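Local coordinates for putative cell wall hydrolase phosphatase-associated protein (Clostridioides difficile, PDB 7CFL) that probably cleaves peptide bonds of the bacterial cell wall as an autolysin, this chain being its C-terminal NlpC/P60 cysteine-peptidase (C40) catalytic domain, at residues S125-S128 / S129-V132; V71-G74 / D75-S78. All blocks are in the same frame, centred on the assembly; numbering follows the deposited sequence.

Contact 1. Residues S125-S128 / S129-V132; sequences SYYS and SRYV
R130 N donates to Y127 O over 2.9 Å, a bond to the carbonyl three residues back as the chain leaves the short helix around 125-128. A weak bond of 3.3 Å from Y131 N to S128 O follows, closing a type I beta turn from S128 to Y131. The side chain of R130 then folds back over the helix. A bend at chi3 (63°) brings the guanidinium onto the ring of Y126, with planes 25° apart and centres 4.5 Å apart. This is an off-centre cation-pi stack: R130 NH1 lies over one ring face toward the rim, 3.4 Å from Y126 CZ, while Y126 OH lies over one face of the guanidinium. The ring stands there because Y126 CG is anti to its own backbone N (chi1 -174°). Y127 runs alongside R130, pointing the same way, and its CD1 comes within 3.5 Å of R130 NH1. Nearer the backbone, the R130 CD methylene packs against Y126 O at 3.2 Å. NE of R130 is held by the carbonyl of D85, which helps fix the rotation of the guanidinium, and Y126 OH has a weak bond from Q87. The segment thus turns the chain out of helix 125-128 into strand 131-136, which lies in the antiparallel sheet between strands 69-71 and 81-84; V132 pairs there with F83.

Contact 2. Residues V71-G74 / D75-S78; sequences VNRG and DLRS
N72 O accepts the backbone N-H of D75 at 2.9 Å, with an N-H...O angle of 155°; this bond closes a tight turn from N72 to D75. A single water adds a second tie across the same turn: it accepts from N72 N at 3.0 Å and donates to D75 OD1 at 3.1 Å. The D75 carboxylate reaches it because CG is anti to the backbone N (chi1 -168°), and the same OD1 makes a long, weak ion pair with R136. The turn belongs to the connection that leaves edge strand 69-71 of the NlpC/P60 sheet and leads to strand 81-84, with V71 still paired to A134 of strand 131-136. The rest is van der Waals packing. V71 CG1 meets the backbone of D75, 3.7 Å from D75 O, and forms the apolar side-chain pair of the turn with L76 CD2 at 4.2 Å. L76 lays its branch against the carbonyl of R73, with CG 3.5 Å and CD1 3.6 Å from R73 O, and also touches A134 and I122. The R73 side chain is fully extended, with its NH2 bonded to N123 OD1.

How the contacts relate
Contact 2 closes before contact 1 opens along the chain, and their centres lie about 15 Å apart, yet the two meet through R73. From the turn at 71-78 its extended side chain reaches across to the short helix around 125-128, where R73 NH2 makes a probable hydrogen bond of 2.9 Å to S128 OG. Nearer the turn, Y131 OH packs 3.4 Å from R73 CA. Both contacts are joined to strand 131-136: contact 1 runs into its start, and contact 2 follows strand 69-71, which lies next to it in the sheet. Both centres are about 13 Å from the centre of the chain, within the one catalytic domain.

Contact 1. Residues S125-S128 / S129-V132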
loop_
_atom_site.group_PDB
_atom_site.type_symbol
_atom_site.label_atom_id
_atom_site.label_comp_id
_atom_site.label_asym_id
_atom_site.label_seq_id
_atom_site.Cartn_x
_atom_site.Cartn_y
_atom_site.Cartn_z
ATOM N N SER A 125 -1.122 9.020 -14.383
ATOM C CA SER A 125 -2.054 10.170 -14.271
ATOM C C SER A 125 -3.047 9.913 -13.131
ATOM O O SER A 125 -3.276 10.849 -12.338
ATOM C CB SER A 125 -2.751 10.466 -15.578
ATOM O OG SER A 125 -3.566 9.380 -15.996
ATOM N N TYR A 126 -3.565 8.685 -13.016
ATOM C CA TYR A 126 -4.600 8.326 -12.015
ATOM C C TYR A 126 -4.063 8.526 -10.591
ATOM O O TYR A 126 -4.697 9.295 -9.826
ATOM C CB TYR A 126 -5.143 6.909 -12.227
ATOM C CG TYR A 126 -6.292 6.548 -11.315
ATOM C CD1 TYR A 126 -7.296 7.465 -11.024
ATOM C CD2 TYR A 126 -6.394 5.283 -10.747
ATOM C CE1 TYR A 126 -8.354 7.147 -10.191
ATOM C CE2 TYR A 126 -7.450 4.944 -9.911
ATOM C CZ TYR A 126 -8.432 5.882 -9.632
ATOM O OH TYR A 126 -9.476 5.569 -8.812
ATOM N N TYR A 127 -2.944 7.892 -10.230
ATOM C CA TYR A 127 -2.440 7.907 -8.826
ATOM C C TYR A 127 -1.740 9.233 -8.484
ATOM O O TYR A 127 -1.924 9.703 -7.351
ATOM C CB TYR A 127 -1.585 6.677 -8.522
ATOM C CG TYR A 127 -2.375 5.390 -8.576
ATOM C CD1 TYR A 127 -3.192 4.982 -7.532
ATOM C CD2 TYR A 127 -2.321 4.592 -9.698
ATOM C CE1 TYR A 127 -3.917 3.802 -7.602
ATOM C CE2 TYR A 127 -3.044 3.412 -9.790
ATOM C CZ TYR A 127 -3.852 3.020 -8.740
ATOM O OH TYR A 127 -4.576 1.862 -8.835
ATOM N N SER A 128 -0.980 9.825 -9.402
ATOM C CA SER A 128 -0.039 10.925 -9.063
ATOM C C SER A 128 -0.767 12.089 -8.356
ATOM O O SER A 128 -0.284 12.555 -7.301
ATOM C CB SER A 128 0.719 11.402 -10.273
ATOM O OG SER A 128 1.788 12.243 -9.871
ATOM N N SER A 129 -1.905 12.546 -8.885
ATOM C CA SER A 129 -2.676 13.693 -8.322
ATOM C C SER A 129 -3.308 13.345 -6.956
ATOM O O SER A 129 -3.606 14.277 -6.187
ATOM C CB SER A 129 -3.705 14.196 -9.317
ATOM O OG SER A 129 -4.761 13.261 -9.494
ATOM N N ARG A 130 -3.492 12.055 -6.644
ATOM C CA ARG A 130 -4.145 11.585 -5.392
ATOM C C ARG A 130 -3.112 11.287 -4.294
ATOM O O ARG A 130 -3.523 11.088 -3.123
ATOM C CB ARG A 130 -4.984 10.341 -5.695
ATOM C CG ARG A 130 -6.133 10.591 -6.660
ATOM C CD ARG A 130 -6.658 9.299 -7.256
ATOM N NE ARG A 130 -7.203 8.452 -6.216
ATOM C CZ ARG A 130 -7.065 7.127 -6.127
ATOM N NH1 ARG A 130 -6.362 6.444 -7.023
ATOM N NH2 ARG A 130 -7.627 6.481 -5.118
ATOM N N TYR A 131 -1.817 11.293 -4.624
ATOM C CA TYR A 131 -0.718 11.032 -3.659
ATOM C C TYR A 131 -0.836 11.995 -2.474
ATOM O O TYR A 131 -0.914 13.239 -2.697
ATOM C CB TYR A 131 0.648 11.149 -4.332
ATOM C CG TYR A 131 1.814 10.887 -3.424
ATOM C CD1 TYR A 131 2.462 9.662 -3.436
ATOM C CD2 TYR A 131 2.301 11.868 -2.563
ATOM C CE1 TYR A 131 3.506 9.386 -2.575
ATOM C CE2 TYR A 131 3.337 11.598 -1.685
ATOM C CZ TYR A 131 3.964 10.366 -1.709
ATOM O OH TYR A 131 5.014 10.095 -0.879
ATOM N N VAL A 132 -0.789 11.449 -1.251
ATOM C CA VAL A 132 -0.874 12.254 0.006
ATOM C C VAL A 132 0.495 12.300 0.687
ATOM O O VAL A 132 1.032 13.425 0.861
ATOM C CB VAL A 132 -1.974 11.769 0.962
ATOM C CG1 VAL A 132 -1.913 12.522 2.295
ATOM C CG2 VAL A 132 -3.345 11.910 0.313
#

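Contact 2. Residues V71-G74 / D75-S78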
loop_
_atom_site.group_PDB
_atom_site.type_symbol
_atom_site.label_atom_id
_atom_site.label_comp_id
_atom_site.label_asym_id
_atom_site.label_seq_id
_atom_site.Cartn_x
_atom_site.Cartn_y
_atom_site.Cartn_z
ATOM N N VAL A 71 8.170 10.117 4.998
ATOM C CA VAL A 71 9.102 10.048 3.832
ATOM C C VAL A 71 8.608 11.019 2.755
ATOM O O VAL A 71 7.397 11.010 2.452
ATOM C CB VAL A 71 9.183 8.603 3.302
ATOM C CG1 VAL A 71 10.067 8.505 2.063
ATOM C CG2 VAL A 71 9.624 7.616 4.387
ATOM N N ASN A 72 9.493 11.873 2.217
ATOM C CA ASN A 72 9.138 12.694 1.028
ATOM C C ASN A 72 8.982 11.771 -0.188
ATOM O O ASN A 72 9.771 10.851 -0.329
ATOM C CB ASN A 72 10.186 13.776 0.736
ATOM C CG ASN A 72 10.113 14.935 1.701
ATOM O OD1 ASN A 72 11.092 15.240 2.380
ATOM N ND2 ASN A 72 8.959 15.576 1.776
ATOM N N ARG A 73 8.125 12.142 -1.133
ATOM C CA ARG A 73 7.865 11.323 -2.350
ATOM C C ARG A 73 9.181 11.150 -3.136
ATOM O O ARG A 73 9.350 10.124 -3.726
ATOM C CB ARG A 73 6.751 11.952 -3.191
ATOM C CG ARG A 73 6.443 11.212 -4.488
ATOM C CD ARG A 73 5.284 11.843 -5.234
ATOM N NE ARG A 73 5.080 11.277 -6.558
ATOM C CZ ARG A 73 3.988 11.454 -7.308
ATOM N NH1 ARG A 73 2.982 12.210 -6.883
ATOM N NH2 ARG A 73 3.901 10.851 -8.484
ATOM N N GLY A 74 10.094 12.146 -3.180
ATOM C CA GLY A 74 11.380 11.970 -3.885
ATOM C C GLY A 74 12.362 10.998 -3.214
ATOM O O GLY A 74 13.338 10.597 -3.886
ATOM N N ASP A 75 12.144 10.625 -1.946
ATOM C CA ASP A 75 13.036 9.778 -1.100
ATOM C C ASP A 75 12.432 8.378 -0.891
ATOM O O ASP A 75 12.944 7.647 -0.017
ATOM C CB ASP A 75 13.242 10.419 0.276
ATOM C CG ASP A 75 14.348 9.801 1.128
ATOM O OD1 ASP A 75 14.018 9.361 2.292
ATOM O OD2 ASP A 75 15.531 9.771 0.642
ATOM N N LEU A 76 11.390 7.996 -1.628
ATOM C CA LEU A 76 10.762 6.647 -1.464
ATOM C C LEU A 76 11.802 5.545 -1.667
ATOM O O LEU A 76 12.602 5.628 -2.628
ATOM C CB LEU A 76 9.625 6.498 -2.463
ATOM C CG LEU A 76 8.336 7.221 -2.087
ATOM C CD1 LEU A 76 7.343 7.207 -3.240
ATOM C CD2 LEU A 76 7.703 6.571 -0.867
ATOM N N ARG A 77 11.724 4.516 -0.818
ATOM C CA ARG A 77 12.580 3.308 -0.812
ATOM C C ARG A 77 11.639 2.104 -0.878
ATOM O O ARG A 77 10.496 2.268 -0.409
ATOM C CB ARG A 77 13.386 3.168 0.485
ATOM C CG ARG A 77 14.568 4.116 0.618
ATOM C CD ARG A 77 15.281 3.721 1.898
ATOM N NE ARG A 77 16.080 4.783 2.481
ATOM C CZ ARG A 77 16.672 4.705 3.671
ATOM N NH1 ARG A 77 17.389 5.723 4.116
ATOM N NH2 ARG A 77 16.546 3.617 4.419
ATOM N N SER A 78 12.102 0.993 -1.443
ATOM C CA SER A 78 11.423 -0.334 -1.378
ATOM C C SER A 78 10.905 -0.569 0.035
ATOM O O SER A 78 11.687 -0.393 0.988
ATOM C CB SER A 78 12.391 -1.397 -1.763
ATOM O OG SER A 78 12.928 -1.099 -3.030
HETATM O O HOH W 1 12.256 11.661 3.279
#